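Long-range contacts in uncharacterized protein Rv2277c (Mycobacterium tuberculosis, PDB 5VUG), which is of unknown function but adopts a TIM-barrel fold and probably hydrolyses phosphoric diesters such as glycerophosphodiesters: residues 178-182 / 193-197; 204-210 / 224-230; 235-239 / 263-267. All coordinates share one frame; numbering follows the deposited sequence.

Contact 1: 178-182 / 193-197; sequences VTRQR and DPQPD
The guanidinium of Arg182 has Pro196 CA over one face and Val178 O, one turn back in its own helix, over the other, while Pro194 O and Gln195 O approach its edge. This is an alpha-to-beta connection of the TIM barrel: the loop leaving helix 176-189 returns beside that helix before strand 201-205 begins. Arg182 spreads its donors over two successive carbonyls. NE gives its hydrogen to Pro194 O at 2.8 Å, with an N-H...O angle of 148°, and NH2 reaches Gln195 O at 3.0 Å. Both donors sit above the carbonyl planes. The chain runs extended from the helix until a bend at chi3 (-63°) turns the guanidinium along the loop. Its remaining nitrogen is also engaged: NH1 forms a salt bridge with Glu174, and Phe238 supplies a cation-pi contact. Arginine suits this place because one flat cation can serve loop carbonyls, a carboxylate and an aromatic ring together. Arg182 CA adds a C-H...O contact to Asp193 O at 3.4 Å. A cis peptide precedes Pro194, whose ring presents carbon to the helix; CD meets Gln181 CG at 4.0 Å, although the Gln181 amide gives its NE2 hydrogen bond to Ala224 O of the second subunit. Beside it, chi1 of Val178 (172°) turns CG1 to the proline ring, where it touches Pro194 CG at 3.8 Å.

Contact 2: 204-210 / 224-230; sequences FELHRDV and AVNAELW
Ala227 O is gripped twice, by Arg208 N at 2.9 Å and by a water at 2.8 Å, with a C-H...O contact from His207 CA besides. It marks the foot of the antiparallel beta hairpin 208-215/220-227. Arg208 with Ala227 and Val210 with Val225 are hydrogen-bonded pairs; between them Asp209 and Asn226 form a non-hydrogen-bonded pair. There Asn226 ND2, its amide at 85° to the carboxylate, donates to Asp209 OD1 at 2.8 Å from above the carboxylate plane. Below the hairpin the chains part, and water fills in: the first water also joins Glu205 O to Leu229 N, and a second links Leu206 O to Trp230 N. Trp230 NE1 then donates in its ring plane to Phe204 O at 2.9 Å, a good use of indole, and Trp230 CD1 lies 4.0 Å from Leu206 CD1, the two side chains at about a right angle. Leu229 CD1 lies 3.6 Å from Phe204 CE2, two apolar side chains suited to a buried position. Arg208 points its charge at Glu214 of the second subunit. Where the strand pairing stops, direct backbone bonds thus give way to two bridging waters and one indole bond.

Contact 3: 235-239 / 263-267; sequences VDCFR and IGLDA
Arg239, on the last turn of helix 232-239, sends its side chain from CB and CG across to the loop 263-267, where CD meets Asp266 OD2 at 3.3 Å. The next atom, NE, lies 3.8 Å from the same oxygen: a long salt bridge, in which the oxygen stands well out of the guanidinium plane and no N-H points at it. A bend at chi3 (-72°) then turns the guanidinium toward Gly264, whose carbonyl oxygen sits over one face. CZ is 3.4 Å from Gly264 O and NH1 only 2.9 Å, yet the angle is too poor for a hydrogen bond; any attraction is probably that of a cation for a carbonyl dipole. NH2 ends near Asp266 OD1, with the guanidinium and carboxylate planes 89° apart, and Val235 CG1 fills a place at the guanidinium edge, in its plane.

Gly264 ends helix 254-263 in a Schellman motif, with a positive phi (80°) that glycine adopts easily; having no CB, it avoids crowding both the carbonyl oxygen of Ile263 and Arg239 NH1. One turn back from Arg239, Val235 makes the apolar half of the contact. Its CG2 packs against Leu265 CD2 at 3.6 Å and Ile263 CD1 at 4.0 Å, and branched aliphatic residues suit this buried place, where the end of helix 232-239 meets the turn after helix 254-263. Asp266 OD2 has its firm partner in Val246 N, so a backbone N-H of strand 245-249 positions the carboxylate beside the arginine. The chemistry therefore implies a two-part joint: apolar packing at buried Val235, Ile263 and Leu265, and at partly exposed Arg239 a long charge pairing that lacks a directed N-H...O bond.

Along the chain from the N terminus the three contacts come in series; none encloses or crosses another. Contact 1 closes the loop that carries the end of helix 176-189 and its turn, contact 2 closes the hairpin 208-215/220-227, and contact 3 spans strand 245-249 and helix 254-263 to reach the start of strand 267-270. They nevertheless touch. Arg180 packs on Phe204 between contacts 1 and 2, Pro196 packs on Cys237 and Phe238 of contact 3, Arg182 CD on Cys237 SG, and Trp230 leans on Val235, Phe238 and Ile263. The Cys192-Cys237 disulfide adds a covalent tie between helix 232-239 and the loop just before 193-197. Contacts 1 and 2 also face the second subunit.

Contact 1: 178-182 / 193-197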
ATOM      1  N   VAL A 178       1.884  13.752  -5.039  1.00 14.27           N
ATOM      2  CA  VAL A 178       3.069  13.975  -4.212  1.00 13.97           C
ATOM      3  C   VAL A 178       2.743  13.786  -2.733  1.00 12.76           C
ATOM      4  O   VAL A 178       3.483  13.121  -1.994  1.00 12.51           O
ATOM      5  CB  VAL A 178       3.669  15.363  -4.501  1.00 12.94           C
ATOM      6  CG1 VAL A 178       4.792  15.676  -3.510  1.00 13.59           C
ATOM      7  CG2 VAL A 178       4.192  15.422  -5.937  1.00 14.29           C
ATOM      8  N   THR A 179       1.630  14.365  -2.278  1.00 12.77           N
ATOM      9  CA  THR A 179       1.208  14.182  -0.890  1.00 10.71           C
ATOM     10  C   THR A 179       1.072  12.703  -0.550  1.00 10.60           C
ATOM     11  O   THR A 179       1.581  12.240   0.482  1.00 11.05           O
ATOM     12  CB  THR A 179      -0.128  14.896  -0.665  1.00 11.07           C
ATOM     13  OG1 THR A 179       0.053  16.310  -0.812  1.00 12.10           O
ATOM     14  CG2 THR A 179      -0.681  14.595   0.737  1.00 10.91           C
ATOM     15  N   ARG A 180       0.398  11.941  -1.419  1.00 10.85           N
ATOM     16  CA  ARG A 180       0.192  10.515  -1.165  1.00 10.26           C
ATOM     17  C   ARG A 180       1.515   9.758  -1.119  1.00 11.89           C
ATOM     18  O   ARG A 180       1.700   8.868  -0.280  1.00 11.67           O
ATOM     19  CB  ARG A 180      -0.722   9.909  -2.236  1.00 11.77           C
ATOM     20  CG  ARG A 180      -1.138   8.454  -1.959  1.00 13.08           C
ATOM     21  CD  ARG A 180      -2.014   7.856  -3.076  1.00 13.96           C
ATOM     22  NE  ARG A 180      -1.353   8.014  -4.368  1.00 12.94           N
ATOM     23  CZ  ARG A 180      -1.760   8.835  -5.335  1.00 13.68           C
ATOM     24  NH1 ARG A 180      -2.877   9.546  -5.196  1.00 13.91           N
ATOM     25  NH2 ARG A 180      -1.047   8.938  -6.447  1.00 15.98           N
ATOM     26  N   GLN A 181       2.436  10.082  -2.030  1.00 11.41           N
ATOM     27  CA  GLN A 181       3.743   9.433  -2.040  1.00 11.00           C
ATOM     28  C   GLN A 181       4.488   9.680  -0.733  1.00 11.68           C
ATOM     29  O   GLN A 181       5.059   8.755  -0.143  1.00 11.87           O
ATOM     30  CB  GLN A 181       4.561   9.961  -3.212  1.00 12.60           C
ATOM     31  CG  GLN A 181       5.908   9.287  -3.342  1.00 14.98           C
ATOM     32  CD  GLN A 181       5.776   7.876  -3.862  1.00 19.56           C
ATOM     33  OE1 GLN A 181       5.304   7.657  -4.980  1.00 25.16           O
ATOM     34  NE2 GLN A 181       6.170   6.908  -3.049  1.00 20.37           N
ATOM     35  N   ARG A 182       4.490  10.932  -0.260  1.00 12.39           N
ATOM     36  CA  ARG A 182       5.207  11.244   0.969  1.00 11.67           C
ATOM     37  C   ARG A 182       4.574  10.538   2.163  1.00 10.85           C
ATOM     38  O   ARG A 182       5.286   9.999   3.020  1.00 10.66           O
ATOM     39  CB  ARG A 182       5.264  12.758   1.190  1.00 11.27           C
ATOM     40  CG  ARG A 182       6.362  13.158   2.162  1.00 11.35           C
ATOM     41  CD  ARG A 182       6.438  14.658   2.435  1.00 12.67           C
ATOM     42  NE  ARG A 182       6.757  15.464   1.256  1.00 14.21           N
ATOM     43  CZ  ARG A 182       5.861  16.163   0.565  1.00 14.22           C
ATOM     44  NH1 ARG A 182       4.582  16.148   0.925  1.00 13.28           N
ATOM     45  NH2 ARG A 182       6.240  16.873  -0.484  1.00 16.05           N
ATOM     46  N   ASP A 193      10.223  11.522   2.050  1.00 22.03           N
ATOM     47  CA  ASP A 193      10.598  11.532   0.647  1.00 25.77           C
ATOM     48  C   ASP A 193       9.301  11.501  -0.158  1.00 26.43           C
ATOM     49  O   ASP A 193       8.429  10.658   0.113  1.00 33.29           O
ATOM     50  CB  ASP A 193      11.425  10.277   0.357  1.00 31.35           C
ATOM     51  CG  ASP A 193      11.983  10.247  -1.054  1.00 38.92           C
ATOM     52  OD1 ASP A 193      12.233  11.327  -1.626  1.00 40.35           O
ATOM     53  OD2 ASP A 193      12.174   9.135  -1.593  1.00 44.25           O
ATOM     54  N   PRO A 194       9.125  12.403  -1.137  1.00 19.49           N
ATOM     55  CA  PRO A 194      10.040  13.494  -1.491  1.00 19.72           C
ATOM     56  C   PRO A 194      10.101  14.565  -0.404  1.00 20.40           C
ATOM     57  O   PRO A 194       9.325  14.513   0.552  1.00 18.39           O
ATOM     58  CB  PRO A 194       9.431  14.058  -2.779  1.00 21.05           C
ATOM     59  CG  PRO A 194       7.992  13.731  -2.687  1.00 20.65           C
ATOM     60  CD  PRO A 194       7.913  12.406  -1.976  1.00 18.52           C
ATOM     61  N   GLN A 195      11.028  15.507  -0.533  1.00 21.08           N
ATOM     62  CA  GLN A 195      11.156  16.541   0.472  1.00 21.57           C
ATOM     63  C   GLN A 195       9.900  17.407   0.493  1.00 19.10           C
ATOM     64  O   GLN A 195       9.152  17.459  -0.489  1.00 17.69           O
ATOM     65  CB  GLN A 195      12.386  17.397   0.191  1.00 25.90           C
ATOM     66  CG  GLN A 195      13.693  16.726   0.591  1.00 28.55           C
ATOM     67  CD  GLN A 195      14.900  17.451   0.033  1.00 35.33           C
ATOM     68  OE1 GLN A 195      15.484  18.312   0.692  1.00 37.55           O
ATOM     69  NE2 GLN A 195      15.280  17.109  -1.193  1.00 37.12           N
ATOM     70  N   PRO A 196       9.629  18.077   1.615  1.00 20.17           N
ATOM     71  CA  PRO A 196       8.479  18.984   1.664  1.00 18.00           C
ATOM     72  C   PRO A 196       8.566  20.036   0.572  1.00 18.55           C
ATOM     73  O   PRO A 196       9.650  20.388   0.096  1.00 21.08           O
ATOM     74  CB  PRO A 196       8.596  19.627   3.049  1.00 18.58           C
ATOM     75  CG  PRO A 196       9.329  18.621   3.862  1.00 22.38           C
ATOM     76  CD  PRO A 196      10.295  17.956   2.923  1.00 24.29           C
ATOM     77  N   ASP A 197       7.402  20.530   0.166  1.00 16.23           N
ATOM     78  CA  ASP A 197       7.332  21.591  -0.825  1.00 16.98           C
ATOM     79  C   ASP A 197       7.001  22.878  -0.086  1.00 17.58           C
ATOM     80  O   ASP A 197       5.854  23.048   0.355  1.00 17.69           O
ATOM     81  CB  ASP A 197       6.250  21.269  -1.852  1.00 18.76           C
ATOM     82  CG  ASP A 197       6.357  22.121  -3.101  1.00 21.06           C
ATOM     83  OD1 ASP A 197       7.161  23.075  -3.110  1.00 22.57           O
ATOM     84  OD2 ASP A 197       5.642  21.829  -4.079  1.00 21.75           O
TER

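Contact 2: 204-210 / 224-230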
ATOM      1  N   PHE A 204      -5.197  15.010   3.086  1.00  8.36           N
ATOM      2  CA  PHE A 204      -5.510  13.609   2.840  1.00  9.80           C
ATOM      3  C   PHE A 204      -6.467  13.150   3.924  1.00  9.49           C
ATOM      4  O   PHE A 204      -6.455  13.696   5.029  1.00 10.21           O
ATOM      5  CB  PHE A 204      -4.257  12.722   2.860  1.00 10.47           C
ATOM      6  CG  PHE A 204      -4.347  11.535   1.947  1.00 11.29           C
ATOM      7  CD1 PHE A 204      -4.135  11.676   0.585  1.00 12.92           C
ATOM      8  CD2 PHE A 204      -4.632  10.276   2.449  1.00 10.72           C
ATOM      9  CE1 PHE A 204      -4.213  10.581  -0.263  1.00 13.45           C
ATOM     10  CE2 PHE A 204      -4.713   9.171   1.604  1.00 11.86           C
ATOM     11  CZ  PHE A 204      -4.501   9.330   0.246  1.00 12.93           C
ATOM     12  N   GLU A 205      -7.281  12.143   3.592  1.00  9.95           N
ATOM     13  CA  GLU A 205      -8.206  11.534   4.544  1.00 11.00           C
ATOM     14  C   GLU A 205      -7.471  10.969   5.755  1.00 11.29           C
ATOM     15  O   GLU A 205      -6.350  10.466   5.653  1.00 11.15           O
ATOM     16  CB  GLU A 205      -8.960  10.377   3.874  1.00 12.17           C
ATOM     17  CG  GLU A 205     -10.115  10.776   2.966  1.00 12.40           C
ATOM     18  CD  GLU A 205      -9.699  11.319   1.607  1.00 13.74           C
ATOM     19  OE1 GLU A 205      -8.497  11.342   1.282  1.00 13.10           O
ATOM     20  OE2 GLU A 205     -10.606  11.732   0.852  1.00 18.28           O
ATOM     21  N   LEU A 206      -8.137  11.034   6.917  1.00 10.85           N
ATOM     22  CA  LEU A 206      -7.625  10.375   8.119  1.00 13.95           C
ATOM     23  C   LEU A 206      -7.676   8.860   7.999  1.00 13.99           C
ATOM     24  O   LEU A 206      -6.852   8.164   8.611  1.00 15.64           O
ATOM     25  CB  LEU A 206      -8.438  10.799   9.345  1.00 15.08           C
ATOM     26  CG  LEU A 206      -7.880  11.904  10.237  1.00 20.68           C
ATOM     27  CD1 LEU A 206      -7.482  13.106   9.414  1.00 26.88           C
ATOM     28  CD2 LEU A 206      -8.899  12.278  11.319  1.00 19.43           C
ATOM     29  N   HIS A 207      -8.648   8.333   7.250  1.00 13.32           N
ATOM     30  CA  HIS A 207      -8.785   6.908   6.979  1.00 14.08           C
ATOM     31  C   HIS A 207      -9.072   6.756   5.497  1.00 14.24           C
ATOM     32  O   HIS A 207      -9.979   7.409   4.974  1.00 14.92           O
ATOM     33  CB  HIS A 207      -9.979   6.327   7.729  1.00 16.43           C
ATOM     34  CG  HIS A 207     -10.045   6.733   9.159  1.00 21.50           C
ATOM     35  ND1 HIS A 207      -9.456   6.003  10.167  1.00 27.01           N
ATOM     36  CD2 HIS A 207     -10.632   7.797   9.756  1.00 24.43           C
ATOM     37  CE1 HIS A 207      -9.676   6.600  11.324  1.00 28.15           C
ATOM     38  NE2 HIS A 207     -10.387   7.690  11.102  1.00 29.48           N
ATOM     39  N   ARG A 208      -8.321   5.887   4.823  1.00 13.22           N
ATOM     40  CA  ARG A 208      -8.450   5.756   3.377  1.00 12.33           C
ATOM     41  C   ARG A 208      -8.312   4.298   2.974  1.00 12.72           C
ATOM     42  O   ARG A 208      -7.290   3.666   3.260  1.00 14.77           O
ATOM     43  CB  ARG A 208      -7.396   6.604   2.660  1.00 10.61           C
ATOM     44  CG  ARG A 208      -7.581   6.654   1.141  1.00 12.80           C
ATOM     45  CD  ARG A 208      -8.805   7.479   0.756  1.00 15.65           C
ATOM     46  NE  ARG A 208      -8.841   7.754  -0.680  1.00 18.40           N
ATOM     47  CZ  ARG A 208      -9.803   7.358  -1.510  1.00 21.69           C
ATOM     48  NH1 ARG A 208     -10.843   6.663  -1.061  1.00 27.95           N
ATOM     49  NH2 ARG A 208      -9.729   7.670  -2.798  1.00 23.34           N
ATOM     50  N   ASP A 209      -9.325   3.773   2.283  1.00 14.85           N
ATOM     51  CA  ASP A 209      -9.211   2.438   1.704  1.00 14.38           C
ATOM     52  C   ASP A 209      -8.259   2.476   0.514  1.00 13.08           C
ATOM     53  O   ASP A 209      -8.419   3.293  -0.399  1.00 14.81           O
ATOM     54  CB  ASP A 209     -10.573   1.952   1.214  1.00 17.86           C
ATOM     55  CG  ASP A 209     -11.508   1.602   2.339  1.00 22.19           C
ATOM     56  OD1 ASP A 209     -11.027   1.239   3.433  1.00 23.17           O
ATOM     57  OD2 ASP A 209     -12.732   1.684   2.119  1.00 27.12           O
ATOM     58  N   VAL A 210      -7.263   1.587   0.519  1.00 13.52           N
ATOM     59  CA  VAL A 210      -6.337   1.444  -0.596  1.00 13.84           C
ATOM     60  C   VAL A 210      -6.175  -0.036  -0.913  1.00 13.85           C
ATOM     61  O   VAL A 210      -6.600  -0.911  -0.159  1.00 14.37           O
ATOM     62  CB  VAL A 210      -4.967   2.101  -0.324  1.00 13.17           C
ATOM     63  CG1 VAL A 210      -5.133   3.598  -0.113  1.00 14.69           C
ATOM     64  CG2 VAL A 210      -4.282   1.457   0.868  1.00 13.49           C
ATOM     65  N   ALA A 224      -6.377  -5.546   0.370  1.00 14.76           N
ATOM     66  CA  ALA A 224      -7.175  -4.363   0.656  1.00 15.27           C
ATOM     67  C   ALA A 224      -6.895  -3.926   2.089  1.00 14.21           C
ATOM     68  O   ALA A 224      -6.983  -4.736   3.016  1.00 17.08           O
ATOM     69  CB  ALA A 224      -8.660  -4.696   0.495  1.00 17.04           C
ATOM     70  N   VAL A 225      -6.538  -2.655   2.277  1.00 14.23           N
ATOM     71  CA  VAL A 225      -6.105  -2.169   3.585  1.00 15.66           C
ATOM     72  C   VAL A 225      -6.640  -0.763   3.785  1.00 15.36           C
ATOM     73  O   VAL A 225      -6.624   0.054   2.859  1.00 16.31           O
ATOM     74  CB  VAL A 225      -4.564  -2.140   3.708  1.00 17.17           C
ATOM     75  CG1 VAL A 225      -4.133  -1.840   5.155  1.00 17.28           C
ATOM     76  CG2 VAL A 225      -3.944  -3.446   3.226  1.00 22.78           C
ATOM     77  N   ASN A 226      -7.084  -0.468   5.001  1.00 14.81           N
ATOM     78  CA  ASN A 226      -7.435   0.898   5.358  1.00 14.72           C
ATOM     79  C   ASN A 226      -6.211   1.588   5.956  1.00 14.65           C
ATOM     80  O   ASN A 226      -5.624   1.098   6.927  1.00 16.73           O
ATOM     81  CB  ASN A 226      -8.622   0.947   6.312  1.00 16.39           C
ATOM     82  CG  ASN A 226      -9.160   2.355   6.459  1.00 21.33           C
ATOM     83  OD1 ASN A 226      -8.649   3.129   7.251  1.00 21.50           O
ATOM     84  ND2 ASN A 226     -10.168   2.704   5.662  1.00 26.45           N
ATOM     85  N   ALA A 227      -5.812   2.705   5.361  1.00 12.95           N
ATOM     86  CA  ALA A 227      -4.600   3.416   5.751  1.00 13.05           C
ATOM     87  C   ALA A 227      -4.944   4.626   6.613  1.00 13.17           C
ATOM     88  O   ALA A 227      -5.798   5.438   6.243  1.00 15.01           O
ATOM     89  CB  ALA A 227      -3.840   3.879   4.511  1.00 14.49           C
ATOM     90  N   GLU A 228      -4.272   4.744   7.758  1.00 12.42           N
ATOM     91  CA  GLU A 228      -4.357   5.913   8.633  1.00 12.95           C
ATOM     92  C   GLU A 228      -2.989   6.594   8.597  1.00 12.65           C
ATOM     93  O   GLU A 228      -2.073   6.221   9.339  1.00 14.59           O
ATOM     94  CB  GLU A 228      -4.764   5.470  10.035  1.00 18.23           C
ATOM     95  CG  GLU A 228      -6.102   4.740  10.043  1.00 23.28           C
ATOM     96  CD  GLU A 228      -6.507   4.240  11.425  1.00 29.96           C
ATOM     97  OE1 GLU A 228      -5.958   4.733  12.437  1.00 36.48           O
ATOM     98  OE2 GLU A 228      -7.384   3.357  11.496  1.00 34.48           O
ATOM     99  N   LEU A 229      -2.851   7.600   7.730  1.00 12.17           N
ATOM    100  CA  LEU A 229      -1.537   8.087   7.324  1.00 12.21           C
ATOM    101  C   LEU A 229      -1.036   9.290   8.108  1.00 12.82           C
ATOM    102  O   LEU A 229       0.164   9.587   8.044  1.00 13.24           O
ATOM    103  CB  LEU A 229      -1.546   8.436   5.834  1.00 12.12           C
ATOM    104  CG  LEU A 229      -1.774   7.213   4.943  1.00 12.40           C
ATOM    105  CD1 LEU A 229      -2.073   7.674   3.527  1.00 12.15           C
ATOM    106  CD2 LEU A 229      -0.565   6.273   4.969  1.00 13.75           C
ATOM    107  N   TRP A 230      -1.911   9.993   8.825  1.00 11.74           N
ATOM    108  CA  TRP A 230      -1.511  11.162   9.597  1.00 12.32           C
ATOM    109  C   TRP A 230      -1.225  10.741  11.031  1.00 14.04           C
ATOM    110  O   TRP A 230      -2.118  10.238  11.725  1.00 14.65           O
ATOM    111  CB  TRP A 230      -2.608  12.229   9.588  1.00 12.70           C
ATOM    112  CG  TRP A 230      -2.842  12.922   8.267  1.00 12.24           C
ATOM    113  CD1 TRP A 230      -3.996  12.900   7.528  1.00 13.97           C
ATOM    114  CD2 TRP A 230      -1.923  13.762   7.547  1.00 12.50           C
ATOM    115  NE1 TRP A 230      -3.847  13.669   6.394  1.00 13.23           N
ATOM    116  CE2 TRP A 230      -2.585  14.207   6.383  1.00 11.93           C
ATOM    117  CE3 TRP A 230      -0.604  14.178   7.775  1.00 13.67           C
ATOM    118  CZ2 TRP A 230      -1.970  15.040   5.441  1.00 14.69           C
ATOM    119  CZ3 TRP A 230       0.008  15.006   6.841  1.00 14.97           C
ATOM    120  CH2 TRP A 230      -0.677  15.430   5.688  1.00 14.05           C
TER
HETATM  121  O   HOH W   1      -4.904   8.103   5.786  1.00 14.30           O
HETATM  122  O   HOH W   2      -4.620   9.398   9.778  1.00 18.48           O
HETATM  123  O   HOH W   3     -12.406   5.161   5.380  1.00 41.63           O

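Contact 3: 235-239 / 263-267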
ATOM      1  N   VAL A 235       3.160  14.266  10.222  1.00 14.82           N
ATOM      2  CA  VAL A 235       2.928  15.709  10.285  1.00 16.05           C
ATOM      3  C   VAL A 235       4.257  16.451  10.371  1.00 15.30           C
ATOM      4  O   VAL A 235       4.498  17.422   9.644  1.00 17.13           O
ATOM      5  CB  VAL A 235       1.988  16.068  11.451  1.00 16.39           C
ATOM      6  CG1 VAL A 235       1.927  17.580  11.636  1.00 18.34           C
ATOM      7  CG2 VAL A 235       0.595  15.514  11.196  1.00 16.40           C
ATOM      8  N   ASP A 236       5.150  15.984  11.248  1.00 17.70           N
ATOM      9  CA  ASP A 236       6.458  16.616  11.382  1.00 19.59           C
ATOM     10  C   ASP A 236       7.249  16.557  10.082  1.00 19.08           C
ATOM     11  O   ASP A 236       7.939  17.520   9.724  1.00 19.57           O
ATOM     12  CB  ASP A 236       7.248  15.971  12.518  1.00 24.03           C
ATOM     13  CG  ASP A 236       8.698  16.449  12.565  1.00 35.14           C
ATOM     14  OD1 ASP A 236       9.570  15.828  11.910  1.00 37.14           O
ATOM     15  OD2 ASP A 236       8.962  17.466  13.243  1.00 39.25           O
ATOM     16  N   CYS A 237       7.189  15.426   9.374  1.00 17.69           N
ATOM     17  CA  CYS A 237       7.842  15.333   8.068  1.00 17.19           C
ATOM     18  C   CYS A 237       7.346  16.427   7.122  1.00 18.19           C
ATOM     19  O   CYS A 237       8.146  17.113   6.472  1.00 18.01           O
ATOM     20  CB  CYS A 237       7.628  13.938   7.473  1.00 16.43           C
ATOM     21  SG  CYS A 237       7.832  13.818   5.674  1.00 20.37           S
ATOM     22  N   PHE A 238       6.025  16.619   7.046  1.00 15.25           N
ATOM     23  CA  PHE A 238       5.482  17.634   6.142  1.00 14.84           C
ATOM     24  C   PHE A 238       5.874  19.044   6.573  1.00 16.56           C
ATOM     25  O   PHE A 238       6.237  19.877   5.732  1.00 16.59           O
ATOM     26  CB  PHE A 238       3.955  17.522   6.069  1.00 13.62           C
ATOM     27  CG  PHE A 238       3.458  16.530   5.046  1.00 11.57           C
ATOM     28  CD1 PHE A 238       3.698  15.171   5.197  1.00 11.59           C
ATOM     29  CD2 PHE A 238       2.737  16.958   3.937  1.00 12.44           C
ATOM     30  CE1 PHE A 238       3.230  14.262   4.253  1.00 12.50           C
ATOM     31  CE2 PHE A 238       2.264  16.059   2.993  1.00 13.13           C
ATOM     32  CZ  PHE A 238       2.514  14.712   3.146  1.00 12.75           C
ATOM     33  N   ARG A 239       5.833  19.325   7.875  1.00 18.34           N
ATOM     34  CA  ARG A 239       5.811  20.705   8.341  1.00 22.10           C
ATOM     35  C   ARG A 239       7.146  21.248   8.825  1.00 24.48           C
ATOM     36  O   ARG A 239       7.323  22.473   8.836  1.00 25.45           O
ATOM     37  CB  ARG A 239       4.784  20.865   9.461  1.00 22.22           C
ATOM     38  CG  ARG A 239       3.364  20.822   8.951  1.00 25.87           C
ATOM     39  CD  ARG A 239       2.472  21.582   9.884  1.00 32.14           C
ATOM     40  NE  ARG A 239       2.292  20.841  11.119  1.00 32.74           N
ATOM     41  CZ  ARG A 239       2.121  21.406  12.304  1.00 37.85           C
ATOM     42  NH1 ARG A 239       1.957  20.648  13.380  1.00 34.26           N
ATOM     43  NH2 ARG A 239       2.133  22.730  12.409  1.00 41.47           N
ATOM     44  N   ILE A 263      -2.170  15.546  17.021  1.00 15.71           N
ATOM     45  CA  ILE A 263      -1.015  15.542  16.125  1.00 15.76           C
ATOM     46  C   ILE A 263      -0.748  16.899  15.492  1.00 17.13           C
ATOM     47  O   ILE A 263       0.268  17.055  14.798  1.00 18.80           O
ATOM     48  CB  ILE A 263      -1.095  14.417  15.073  1.00 16.13           C
ATOM     49  CG1 ILE A 263      -2.208  14.694  14.051  1.00 15.38           C
ATOM     50  CG2 ILE A 263      -1.309  13.077  15.760  1.00 17.52           C
ATOM     51  CD1 ILE A 263      -2.383  13.583  13.022  1.00 13.93           C
ATOM     52  N   GLY A 264      -1.615  17.882  15.706  1.00 16.48           N
ATOM     53  CA  GLY A 264      -1.340  19.222  15.227  1.00 15.93           C
ATOM     54  C   GLY A 264      -1.631  19.476  13.763  1.00 16.00           C
ATOM     55  O   GLY A 264      -0.923  20.268  13.131  1.00 17.12           O
ATOM     56  N   LEU A 265      -2.644  18.824  13.189  1.00 14.51           N
ATOM     57  CA  LEU A 265      -3.068  19.204  11.847  1.00 11.41           C
ATOM     58  C   LEU A 265      -3.489  20.669  11.830  1.00 10.59           C
ATOM     59  O   LEU A 265      -4.136  21.160  12.759  1.00 13.11           O
ATOM     60  CB  LEU A 265      -4.244  18.345  11.389  1.00 13.05           C
ATOM     61  CG  LEU A 265      -4.006  16.846  11.219  1.00 12.28           C
ATOM     62  CD1 LEU A 265      -5.249  16.185  10.623  1.00 13.22           C
ATOM     63  CD2 LEU A 265      -2.776  16.572  10.362  1.00 16.40           C
ATOM     64  N   ASP A 266      -3.123  21.368  10.757  1.00 10.05           N
ATOM     65  CA  ASP A 266      -3.486  22.775  10.633  1.00 10.71           C
ATOM     66  C   ASP A 266      -4.983  22.956  10.451  1.00 10.50           C
ATOM     67  O   ASP A 266      -5.530  24.003  10.830  1.00 11.71           O
ATOM     68  CB  ASP A 266      -2.741  23.412   9.464  1.00 11.90           C
ATOM     69  CG  ASP A 266      -1.255  23.456   9.693  1.00 15.02           C
ATOM     70  OD1 ASP A 266      -0.775  24.397  10.364  1.00 20.07           O
ATOM     71  OD2 ASP A 266      -0.573  22.530   9.231  1.00 12.69           O
ATOM     72  N   ALA A 267      -5.657  21.965   9.863  1.00 10.01           N
ATOM     73  CA  ALA A 267      -7.061  22.106   9.511  1.00 10.16           C
ATOM     74  C   ALA A 267      -7.716  20.735   9.459  1.00  9.37           C
ATOM     75  O   ALA A 267      -7.052  19.713   9.227  1.00 10.01           O
ATOM     76  CB  ALA A 267      -7.203  22.782   8.137  1.00 10.79           C
TER